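Local coordinates for protein putative S-adenosyl-L-methionine-dependent Methyltransferase (Methanococcus maripaludis, PDB 3DLC) that binds S-adenosylmethionine in a Rossmann-like fold and probably transfers its methyl group to an acceptor, possibly a sterol-like one, at residues P27-I32 with V116-V121; A56-L61 with I69-F74; A33-N38 with K143-G148. One frame throughout, in Å; residues are numbered along the deposited sequence.

Interaction 1: residues P27-I32 with V116-V121; sequences PIYPII and VSRGSV. With SAM (S-adenosylmethionine), chain C.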
loop_
_atom_site.group_PDB
_atom_site.type_symbol
_atom_site.label_atom_id
_atom_site.label_comp_id
_atom_site.label_asym_id
_atom_site.label_seq_id
_atom_site.Cartn_x
_atom_site.Cartn_y
_atom_site.Cartn_z
ATOM N N PRO A 27 -1.580 7.911 13.381
ATOM C CA PRO A 27 -0.214 7.666 13.832
ATOM C C PRO A 27 0.542 6.551 13.114
ATOM O O PRO A 27 1.779 6.513 13.150
ATOM C CB PRO A 27 -0.377 7.284 15.299
ATOM C CG PRO A 27 -1.723 7.150 15.560
ATOM C CD PRO A 27 -2.556 7.705 14.461
ATOM N N ILE A 28 -0.186 5.671 12.433
ATOM C CA ILE A 28 0.505 4.534 11.817
ATOM C C ILE A 28 1.333 4.956 10.619
ATOM O O ILE A 28 2.342 4.311 10.311
ATOM C CB ILE A 28 -0.444 3.398 11.414
ATOM C CG1 ILE A 28 -1.221 3.677 10.138
ATOM C CG2 ILE A 28 -1.357 3.031 12.603
ATOM C CD1 ILE A 28 -2.285 2.661 9.823
ATOM N N TYR A 29 0.930 6.027 9.934
ATOM C CA TYR A 29 1.573 6.332 8.657
ATOM C C TYR A 29 3.045 6.787 8.845
ATOM O O TYR A 29 3.908 6.288 8.135
ATOM C CB TYR A 29 0.727 7.288 7.820
ATOM C CG TYR A 29 -0.634 6.709 7.541
ATOM C CD1 TYR A 29 -0.814 5.756 6.569
ATOM C CD2 TYR A 29 -1.751 7.134 8.240
ATOM C CE1 TYR A 29 -2.059 5.198 6.325
ATOM C CE2 TYR A 29 -3.002 6.587 8.005
ATOM C CZ TYR A 29 -3.159 5.648 7.039
ATOM O OH TYR A 29 -4.428 5.145 6.807
ATOM N N PRO A 30 3.321 7.709 9.781
ATOM C CA PRO A 30 4.725 8.038 10.001
ATOM C C PRO A 30 5.547 6.850 10.487
ATOM O O PRO A 30 6.729 6.758 10.181
ATOM C CB PRO A 30 4.694 9.177 11.013
ATOM C CG PRO A 30 3.310 9.292 11.439
ATOM C CD PRO A 30 2.415 8.602 10.507
ATOM N N ILE A 31 4.951 5.961 11.274
ATOM C CA ILE A 31 5.672 4.789 11.779
ATOM C C ILE A 31 6.005 3.838 10.615
ATOM O O ILE A 31 7.121 3.340 10.511
ATOM C CB ILE A 31 4.873 4.057 12.885
ATOM C CG1 ILE A 31 4.752 4.957 14.135
ATOM C CG2 ILE A 31 5.480 2.702 13.235
ATOM C CD1 ILE A 31 6.067 5.252 14.827
ATOM N N ILE A 32 5.028 3.569 9.764
ATOM C CA ILE A 32 5.261 2.689 8.638
ATOM C C ILE A 32 6.304 3.315 7.717
ATOM O O ILE A 32 7.212 2.619 7.218
ATOM C CB ILE A 32 3.961 2.374 7.903
ATOM C CG1 ILE A 32 3.045 1.515 8.811
ATOM C CG2 ILE A 32 4.250 1.634 6.594
ATOM C CD1 ILE A 32 1.609 1.353 8.305
ATOM N N VAL A 116 5.507 0.717 -2.513
ATOM C CA VAL A 116 4.840 0.474 -1.253
ATOM C C VAL A 116 3.340 0.337 -1.490
ATOM O O VAL A 116 2.814 0.827 -2.465
ATOM C CB VAL A 116 5.124 1.620 -0.230
ATOM C CG1 VAL A 116 6.636 1.808 -0.026
ATOM C CG2 VAL A 116 4.465 2.946 -0.645
ATOM N N SER A 117 2.658 -0.334 -0.574
ATOM C CA SER A 117 1.204 -0.450 -0.645
ATOM C C SER A 117 0.683 -0.939 0.687
ATOM O O SER A 117 1.154 -1.961 1.201
ATOM C CB SER A 117 0.826 -1.469 -1.682
ATOM O OG SER A 117 -0.576 -1.633 -1.774
ATOM N N ARG A 118 -0.295 -0.215 1.242
ATOM C CA ARG A 118 -0.934 -0.599 2.491
ATOM C C ARG A 118 -2.401 -0.822 2.282
ATOM O O ARG A 118 -3.106 0.040 1.759
ATOM C CB ARG A 118 -0.747 0.464 3.577
ATOM C CG ARG A 118 -1.359 0.064 4.888
ATOM C CD ARG A 118 -1.383 1.204 5.943
ATOM N NE ARG A 118 -2.062 0.712 7.119
ATOM C CZ ARG A 118 -3.389 0.568 7.198
ATOM N NH1 ARG A 118 -4.158 1.068 6.256
ATOM N NH2 ARG A 118 -3.920 -0.033 8.238
ATOM N N GLY A 119 -2.900 -1.943 2.758
ATOM C CA GLY A 119 -4.328 -2.172 2.762
ATOM C C GLY A 119 -5.037 -2.329 1.450
ATOM O O GLY A 119 -6.254 -2.153 1.427
ATOM N N SER A 120 -4.297 -2.516 0.355
ATOM C CA SER A 120 -4.850 -2.729 -0.970
ATOM C C SER A 120 -4.767 -4.168 -1.485
ATOM O O SER A 120 -5.719 -4.655 -2.096
ATOM C CB SER A 120 -4.139 -1.741 -1.900
ATOM O OG SER A 120 -4.817 -1.568 -3.128
ATOM N N VAL A 121 -3.649 -4.841 -1.212
ATOM C CA VAL A 121 -3.408 -6.159 -1.760
ATOM C C VAL A 121 -4.496 -7.160 -1.426
ATOM O O VAL A 121 -4.745 -8.073 -2.196
ATOM C CB VAL A 121 -2.000 -6.687 -1.334
ATOM C CG1 VAL A 121 -1.920 -6.922 0.168
ATOM C CG2 VAL A 121 -1.622 -7.945 -2.111
HETATM N N SAM C . -3.309 2.954 1.321
HETATM C CA SAM C . -4.358 3.743 2.017
HETATM C C SAM C . -4.139 3.692 3.504
HETATM O O SAM C . -3.428 2.800 3.971
HETATM O OXT SAM C . -4.722 4.510 4.206
HETATM C CB SAM C . -5.739 3.257 1.620
HETATM C CG SAM C . -6.072 1.849 1.998
HETATM S SD SAM C . -7.742 1.460 1.437
HETATM C CE SAM C . -8.076 0.274 2.710
HETATM C "C5'" SAM C . -7.472 0.410 -0.087
HETATM C "C4'" SAM C . -7.265 1.133 -1.451
HETATM O "O4'" SAM C . -6.806 0.326 -2.586
HETATM C "C3'" SAM C . -8.488 1.960 -1.919
HETATM O "O3'" SAM C . -8.108 3.299 -2.004
HETATM C "C2'" SAM C . -8.813 1.355 -3.286
HETATM O "O2'" SAM C . -9.454 2.194 -4.219
HETATM C "C1'" SAM C . -7.441 0.839 -3.751
HETATM N N9 SAM C . -7.508 -0.259 -4.728
HETATM C C8 SAM C . -8.186 -1.446 -4.579
HETATM N N7 SAM C . -7.961 -2.260 -5.638
HETATM C C5 SAM C . -7.141 -1.569 -6.491
HETATM C C6 SAM C . -6.603 -1.866 -7.746
HETATM N N6 SAM C . -6.869 -2.986 -8.444
HETATM N N1 SAM C . -5.769 -0.953 -8.291
HETATM C C2 SAM C . -5.500 0.240 -7.661
HETATM N N3 SAM C . -6.052 0.601 -6.468
HETATM C C4 SAM C . -6.835 -0.325 -5.919
#

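Interaction 2: residues A56-L61 with I69-F74; sequences ALSIAL and IRALDF. With SAM (S-adenosylmethionine), chain C.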
loop_
_atom_site.group_PDB
_atom_site.type_symbol
_atom_site.label_atom_id
_atom_site.label_comp_id
_atom_site.label_asym_id
_atom_site.label_seq_id
_atom_site.Cartn_x
_atom_site.Cartn_y
_atom_site.Cartn_z
ATOM N N ALA A 56 -2.433 9.018 2.787
ATOM C CA ALA A 56 -1.702 9.237 4.028
ATOM C C ALA A 56 -0.328 8.592 4.049
ATOM O O ALA A 56 0.565 9.131 4.680
ATOM C CB ALA A 56 -2.523 8.829 5.245
ATOM N N LEU A 57 -0.146 7.440 3.410
ATOM C CA LEU A 57 1.191 6.814 3.431
ATOM C C LEU A 57 2.156 7.627 2.562
ATOM O O LEU A 57 3.299 7.850 2.927
ATOM C CB LEU A 57 1.161 5.341 2.996
ATOM C CG LEU A 57 2.493 4.597 3.068
ATOM C CD1 LEU A 57 3.112 4.647 4.493
ATOM C CD2 LEU A 57 2.283 3.168 2.575
ATOM N N SER A 58 1.676 8.091 1.421
ATOM C CA SER A 58 2.491 8.931 0.545
ATOM C C SER A 58 2.898 10.229 1.255
ATOM O O SER A 58 4.033 10.695 1.148
ATOM C CB SER A 58 1.763 9.253 -0.754
ATOM O OG SER A 58 1.698 8.143 -1.628
ATOM N N ILE A 59 1.932 10.857 1.920
ATOM C CA ILE A 59 2.195 12.091 2.665
ATOM C C ILE A 59 3.258 11.836 3.768
ATOM O O ILE A 59 4.219 12.607 3.887
ATOM C CB ILE A 59 0.887 12.696 3.222
ATOM C CG1 ILE A 59 0.024 13.236 2.051
ATOM C CG2 ILE A 59 1.194 13.718 4.287
ATOM C CD1 ILE A 59 -1.391 13.619 2.462
ATOM N N ALA A 60 3.124 10.739 4.506
ATOM C CA ALA A 60 4.076 10.451 5.556
ATOM C C ALA A 60 5.473 10.210 4.988
ATOM O O ALA A 60 6.467 10.697 5.516
ATOM C CB ALA A 60 3.595 9.245 6.369
ATOM N N LEU A 61 5.552 9.481 3.884
ATOM C CA LEU A 61 6.848 9.234 3.236
ATOM C C LEU A 61 7.475 10.525 2.731
ATOM O O LEU A 61 8.680 10.744 2.871
ATOM C CB LEU A 61 6.725 8.202 2.099
ATOM C CG LEU A 61 6.708 6.740 2.495
ATOM C CD1 LEU A 61 6.139 5.882 1.347
ATOM C CD2 LEU A 61 8.109 6.244 2.886
ATOM N N ILE A 69 7.185 10.854 -5.418
ATOM C CA ILE A 69 6.165 9.817 -5.190
ATOM C C ILE A 69 5.018 9.898 -6.154
ATOM O O ILE A 69 4.569 11.004 -6.519
ATOM C CB ILE A 69 5.610 9.996 -3.745
ATOM C CG1 ILE A 69 6.748 9.841 -2.711
ATOM C CG2 ILE A 69 4.459 8.991 -3.450
ATOM C CD1 ILE A 69 6.433 10.405 -1.341
ATOM N N ARG A 70 4.591 8.731 -6.626
ATOM C CA ARG A 70 3.369 8.625 -7.436
ATOM C C ARG A 70 2.419 7.743 -6.653
ATOM O O ARG A 70 2.765 6.640 -6.221
ATOM C CB ARG A 70 3.619 8.034 -8.801
ATOM C CG ARG A 70 4.379 8.991 -9.663
ATOM C CD ARG A 70 4.602 8.456 -11.024
ATOM N NE ARG A 70 5.527 9.313 -11.748
ATOM C CZ ARG A 70 5.816 9.167 -13.030
ATOM N NH1 ARG A 70 5.268 8.174 -13.716
ATOM N NH2 ARG A 70 6.667 10.009 -13.615
ATOM N N ALA A 71 1.241 8.284 -6.407
ATOM C CA ALA A 71 0.154 7.653 -5.646
ATOM C C ALA A 71 -0.875 7.132 -6.630
ATOM O O ALA A 71 -1.590 7.889 -7.275
ATOM C CB ALA A 71 -0.446 8.675 -4.705
ATOM N N LEU A 72 -0.886 5.810 -6.793
ATOM C CA LEU A 72 -1.730 5.142 -7.776
ATOM C C LEU A 72 -2.975 4.564 -7.109
ATOM O O LEU A 72 -2.883 3.791 -6.161
ATOM C CB LEU A 72 -0.926 3.987 -8.392
ATOM C CG LEU A 72 -1.661 3.123 -9.415
ATOM C CD1 LEU A 72 -1.858 3.867 -10.733
ATOM C CD2 LEU A 72 -0.914 1.818 -9.704
ATOM N N ASP A 73 -4.139 4.915 -7.617
ATOM C CA ASP A 73 -5.385 4.349 -7.098
ATOM C C ASP A 73 -6.408 4.266 -8.218
ATOM O O ASP A 73 -6.471 5.149 -9.072
ATOM C CB ASP A 73 -5.909 5.185 -5.937
ATOM C CG ASP A 73 -6.863 4.398 -5.048
ATOM O OD1 ASP A 73 -7.999 4.117 -5.467
ATOM O OD2 ASP A 73 -6.454 4.032 -3.913
ATOM N N PHE A 74 -7.198 3.205 -8.230
ATOM C CA PHE A 74 -8.192 2.990 -9.261
ATOM C C PHE A 74 -9.515 3.661 -9.005
ATOM O O PHE A 74 -10.379 3.623 -9.883
ATOM C CB PHE A 74 -8.348 1.481 -9.628
ATOM C CG PHE A 74 -9.193 0.636 -8.696
ATOM C CD1 PHE A 74 -9.523 1.014 -7.403
ATOM C CD2 PHE A 74 -9.619 -0.595 -9.156
ATOM C CE1 PHE A 74 -10.294 0.161 -6.612
ATOM C CE2 PHE A 74 -10.365 -1.433 -8.373
ATOM C CZ PHE A 74 -10.712 -1.061 -7.092
HETATM N N SAM C . -3.309 2.954 1.321
HETATM C CA SAM C . -4.358 3.743 2.017
HETATM C C SAM C . -4.139 3.692 3.504
HETATM O O SAM C . -3.428 2.800 3.971
HETATM O OXT SAM C . -4.722 4.510 4.206
HETATM C CB SAM C . -5.739 3.257 1.620
HETATM C CG SAM C . -6.072 1.849 1.998
HETATM S SD SAM C . -7.742 1.460 1.437
HETATM C CE SAM C . -8.076 0.274 2.710
HETATM C "C5'" SAM C . -7.472 0.410 -0.087
HETATM C "C4'" SAM C . -7.265 1.133 -1.451
HETATM O "O4'" SAM C . -6.806 0.326 -2.586
HETATM C "C3'" SAM C . -8.488 1.960 -1.919
HETATM O "O3'" SAM C . -8.108 3.299 -2.004
HETATM C "C2'" SAM C . -8.813 1.355 -3.286
HETATM O "O2'" SAM C . -9.454 2.194 -4.219
HETATM C "C1'" SAM C . -7.441 0.839 -3.751
HETATM N N9 SAM C . -7.508 -0.259 -4.728
HETATM C C8 SAM C . -8.186 -1.446 -4.579
HETATM N N7 SAM C . -7.961 -2.260 -5.638
HETATM C C5 SAM C . -7.141 -1.569 -6.491
HETATM C C6 SAM C . -6.603 -1.866 -7.746
HETATM N N6 SAM C . -6.869 -2.986 -8.444
HETATM N N1 SAM C . -5.769 -0.953 -8.291
HETATM C C2 SAM C . -5.500 0.240 -7.661
HETATM N N3 SAM C . -6.052 0.601 -6.468
HETATM C C4 SAM C . -6.835 -0.325 -5.919
#

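Interaction 3: residues A33-N38 with K143-G148; sequences AENIIN and KTYIGG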
loop_
_atom_site.group_PDB
_atom_site.type_symbol
_atom_site.label_atom_id
_atom_site.label_comp_id
_atom_site.label_asym_id
_atom_site.label_seq_id
_atom_site.Cartn_x
_atom_site.Cartn_y
_atom_site.Cartn_z
ATOM N N ALA A 33 6.194 4.610 7.443
ATOM C CA ALA A 33 7.194 5.286 6.616
ATOM C C ALA A 33 8.591 5.159 7.195
ATOM O O ALA A 33 9.557 4.872 6.500
ATOM C CB ALA A 33 6.802 6.760 6.418
ATOM N N GLU A 34 8.698 5.354 8.502
ATOM C CA GLU A 34 9.966 5.222 9.183
ATOM C C GLU A 34 10.482 3.798 9.087
ATOM O O GLU A 34 11.676 3.567 8.855
ATOM C CB GLU A 34 9.791 5.653 10.641
ATOM C CG GLU A 34 11.001 5.477 11.498
ATOM C CD GLU A 34 10.799 5.996 12.896
ATOM O OE1 GLU A 34 9.813 5.670 13.559
ATOM O OE2 GLU A 34 11.644 6.763 13.311
ATOM N N ASN A 35 9.596 2.821 9.251
ATOM C CA ASN A 35 9.981 1.423 9.137
ATOM C C ASN A 35 10.576 1.148 7.750
ATOM O O ASN A 35 11.599 0.446 7.631
ATOM C CB ASN A 35 8.797 0.479 9.356
ATOM C CG ASN A 35 8.341 0.422 10.788
ATOM O OD1 ASN A 35 9.075 0.831 11.695
ATOM N ND2 ASN A 35 7.147 -0.132 11.004
ATOM N N ILE A 36 9.947 1.696 6.700
ATOM C CA ILE A 36 10.383 1.471 5.336
ATOM C C ILE A 36 11.751 2.123 5.100
ATOM O O ILE A 36 12.669 1.513 4.509
ATOM C CB ILE A 36 9.329 2.013 4.347
ATOM C CG1 ILE A 36 8.051 1.175 4.435
ATOM C CG2 ILE A 36 9.893 2.079 2.918
ATOM C CD1 ILE A 36 6.838 1.892 3.821
ATOM N N ILE A 37 11.899 3.353 5.543
ATOM C CA ILE A 37 13.181 4.064 5.418
ATOM C C ILE A 37 14.277 3.302 6.128
ATOM O O ILE A 37 15.381 3.122 5.594
ATOM C CB ILE A 37 13.029 5.525 5.914
ATOM C CG1 ILE A 37 12.150 6.299 4.928
ATOM C CG2 ILE A 37 14.417 6.170 6.125
ATOM C CD1 ILE A 37 11.643 7.625 5.425
ATOM N N ASN A 38 13.985 2.876 7.347
ATOM C CA ASN A 38 14.992 2.184 8.148
ATOM C C ASN A 38 15.344 0.832 7.563
ATOM O O ASN A 38 16.500 0.407 7.624
ATOM C CB ASN A 38 14.515 1.989 9.572
ATOM C CG ASN A 38 14.505 3.273 10.373
ATOM O OD1 ASN A 38 15.044 4.296 9.933
ATOM N ND2 ASN A 38 13.851 3.251 11.537
ATOM N N LYS A 143 13.113 -2.315 -4.339
ATOM C CA LYS A 143 12.460 -3.038 -3.244
ATOM C C LYS A 143 10.967 -2.750 -3.206
ATOM O O LYS A 143 10.531 -1.671 -3.622
ATOM C CB LYS A 143 13.041 -2.618 -1.874
ATOM C CG LYS A 143 14.545 -2.813 -1.697
ATOM C CD LYS A 143 14.914 -4.255 -1.550
ATOM C CE LYS A 143 16.405 -4.425 -1.320
ATOM N NZ LYS A 143 16.767 -5.821 -1.120
ATOM N N THR A 144 10.204 -3.701 -2.671
ATOM C CA THR A 144 8.788 -3.484 -2.393
ATOM C C THR A 144 8.493 -3.650 -0.903
ATOM O O THR A 144 9.240 -4.271 -0.161
ATOM C CB THR A 144 7.838 -4.418 -3.191
ATOM O OG1 THR A 144 7.814 -5.744 -2.639
ATOM C CG2 THR A 144 8.223 -4.520 -4.640
ATOM N N TYR A 145 7.343 -3.112 -0.497
ATOM C CA TYR A 145 6.830 -3.259 0.875
ATOM C C TYR A 145 5.316 -3.156 0.723
ATOM O O TYR A 145 4.726 -2.086 0.802
ATOM C CB TYR A 145 7.415 -2.176 1.756
ATOM C CG TYR A 145 7.276 -2.400 3.249
ATOM C CD1 TYR A 145 8.173 -3.190 3.950
ATOM C CD2 TYR A 145 6.300 -1.750 3.983
ATOM C CE1 TYR A 145 8.105 -3.326 5.306
ATOM C CE2 TYR A 145 6.233 -1.883 5.349
ATOM C CZ TYR A 145 7.136 -2.673 6.012
ATOM O OH TYR A 145 7.037 -2.763 7.378
ATOM N N ILE A 146 4.714 -4.318 0.455
ATOM C CA ILE A 146 3.297 -4.416 0.023
ATOM C C ILE A 146 2.541 -5.310 0.972
ATOM O O ILE A 146 2.862 -6.494 1.137
ATOM C CB ILE A 146 3.233 -4.982 -1.419
ATOM C CG1 ILE A 146 3.885 -3.990 -2.394
ATOM C CG2 ILE A 146 1.807 -5.351 -1.798
ATOM C CD1 ILE A 146 4.204 -4.577 -3.738
ATOM N N GLY A 147 1.527 -4.760 1.633
ATOM C CA GLY A 147 0.839 -5.563 2.639
ATOM C C GLY A 147 -0.104 -4.725 3.444
ATOM O O GLY A 147 -0.849 -3.912 2.881
ATOM N N GLY A 148 -0.065 -4.903 4.746
ATOM C CA GLY A 148 -0.919 -4.129 5.646
ATOM C C GLY A 148 -0.485 -4.238 7.072
ATOM O O GLY A 148 0.323 -5.071 7.406
HETATM O O HOH W 1 5.323 -1.415 9.086
#

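Interaction 1: residues P27-I32 with V116-V121
The guanidinium group of Arg118 lies with one face under an aliphatic methyl: CD1 of Ile28 sits over it, 3.3 Å from NE, while the edge of the same flat group serves the cofactor. No hydrogen bond joins helix residues 28-32 to the strand and loop 116-121 directly; the two are linked by van der Waals contacts of Ile28, Tyr29 and Ile32 with the Arg118 side chain and by S-adenosylmethionine. Arg118 reaches across because its chain is stretched from CG to NE, with CG anti to the backbone N (chi1 -178°). At its end NH1 donates a nearly straight bond (164°) to carboxylate oxygen O of the cofactor, which lies in the guanidinium plane, at a distance of 3.0 Å. NE is held by the carbonyl of Gly149, so the planar group has little freedom to turn, and Phe150 adds a cation-pi contact. The other carboxylate oxygen, OXT, accepts a 2.7 Å bond from OH of Tyr29. A cation and a phenol thus share the two oxygens, a pairing that suits an amino acid carboxylate. The cofactor amine N in turn gives a bond of 3.0 Å to the backbone O of Arg118, and Ser120 OG, small enough to stand beside the ribose, donates to O4' at 2.8 Å. Branched Ile32 comes in near the plane of the guanidinium, its CD1 3.8 Å from CD of Arg118, crossing that chain at about a right angle. Residues 28-32 of helix 28-40 run roughly antiparallel to residues 116-118 of strand 112-118. Tyr29 and Ile32 also rest on helix 56-64, Ile28 reaches helix 153-166, and the strand is hydrogen-bonded between 46-50 and 142-148.

Interaction 2: residues A56-L61 with I69-F74
Ser58 has OG anti to its carbonyl carbon (chi1 -73°), which sends the hydroxyl from helix 56-61 toward the strand, while Ile69 has CG2 opposite its own backbone N and CG1 beside it, so that both branches of the isoleucine meet the helix. CG2 stands 3.4 Å from OG of Ser58. The other branch carries CD1 under the next turn, 4.1 Å from CB of Leu61. Ala71, one step along the same strand face, offers only its methyl, 3.8 Å from Ser58 OG; a short residue fits because the two backbones come closest here, with 6.7 Å between the CA atoms of Ser58 and Ala71. Serine is equally well chosen on the helix, since its small hydroxyl, though set among methyls, is satisfied by a hydrogen bond with the carboxylate of Asp49.

Helix 56-64 is the crossover of the beta-alpha-beta unit made with strands 46-50 and 66-73, the opening unit of a Rossmann-like methyltransferase fold; residues 56-61 run almost antiparallel to residues 69-73, at 173°. Where that strand ends, its acidic residue takes the ribose, as in many nucleotide-binding Rossmann folds. Asp73 OD1 accepts from O2' of S-adenosylmethionine at 2.7 Å and OD2 from O3' at 2.6 Å, one carboxylate oxygen for each hydroxyl. The carboxylate is itself steadied by the backbone N of Gly53, bonded to OD2, and that of Ser75, bonded to OD1. Phe74, the next residue, lays one face of its ring against the adenine, whose C5 is 3.4 Å above the ring plane and over its centre, a flat apolar surface for a flat base. O2' of the cofactor meets the edge of this ring, 3.3 Å from CE1 of Phe74.

Interaction 3: residues A33-N38 with K143-G148
Ile36 presses its CG1 onto one face of the Tyr145 ring, joining helix 28-40 to strand 142-148 of the central sheet in this Rossmann-like methyltransferase fold. This is the tight half of the contact: CG1 is 3.4 Å from CD2 of Tyr145 and lies over the ring, displaced toward its rim, in a CH-pi contact 3.8 Å from the centroid and 26° off the normal. The isoleucine's CD1 follows alongside, 3.7 Å from the same CD2. With CG anti to the backbone N (chi1 -165°), the tyrosine extends its ring toward the helix. A branched aliphatic residue suits this buried place because Ile36 also touches Leu114 and Val116 of the adjoining strand, while the tyrosine ring stacks with Trp208.

Toward the hydroxyl the fit is looser. CB of Asn35, which is partly exposed, comes no nearer than 4.2 Å to Tyr145 OH, and a water spans the Asn35 amide and the Tyr145 hydroxyl instead. Asparagine serves well here, as its amide also donates to the carbonyl of Gly151. Were Tyr145 replaced by an alanine, Ile36 would probably lose the ring beneath its CG1, and the water one of its partners. That water, lying in the plane of the ring, is 2.8 Å from Tyr145 OH and accepts from Asn35 ND2 at 2.9 Å.

Overall arrangement
Helix 28-40 serves both interaction 1 and interaction 3, first at the cofactor and then, one turn on, against the neighbouring strand; their centres are about 8 Å apart. Strands 112-118 and 142-148 are adjacent, with Ser117 O 2.9 Å from Gly147 N, so the two contacts share one patch of sheet. Interaction 2, its centre about 10 Å from that of interaction 1, lies beside them: helix 56-64 packs against helix 28-40, Tyr29 CD2 meeting Ala56 CB at 3.5 Å. Interaction 1 holds chiefly the amino acid end of S-adenosylmethionine, with Ser120 reaching the ribose ring oxygen, and interaction 2 the ribose hydroxyls and adenine. Interaction 3 stays off it, the side chain of Ile36 about 10 Å from the cofactor.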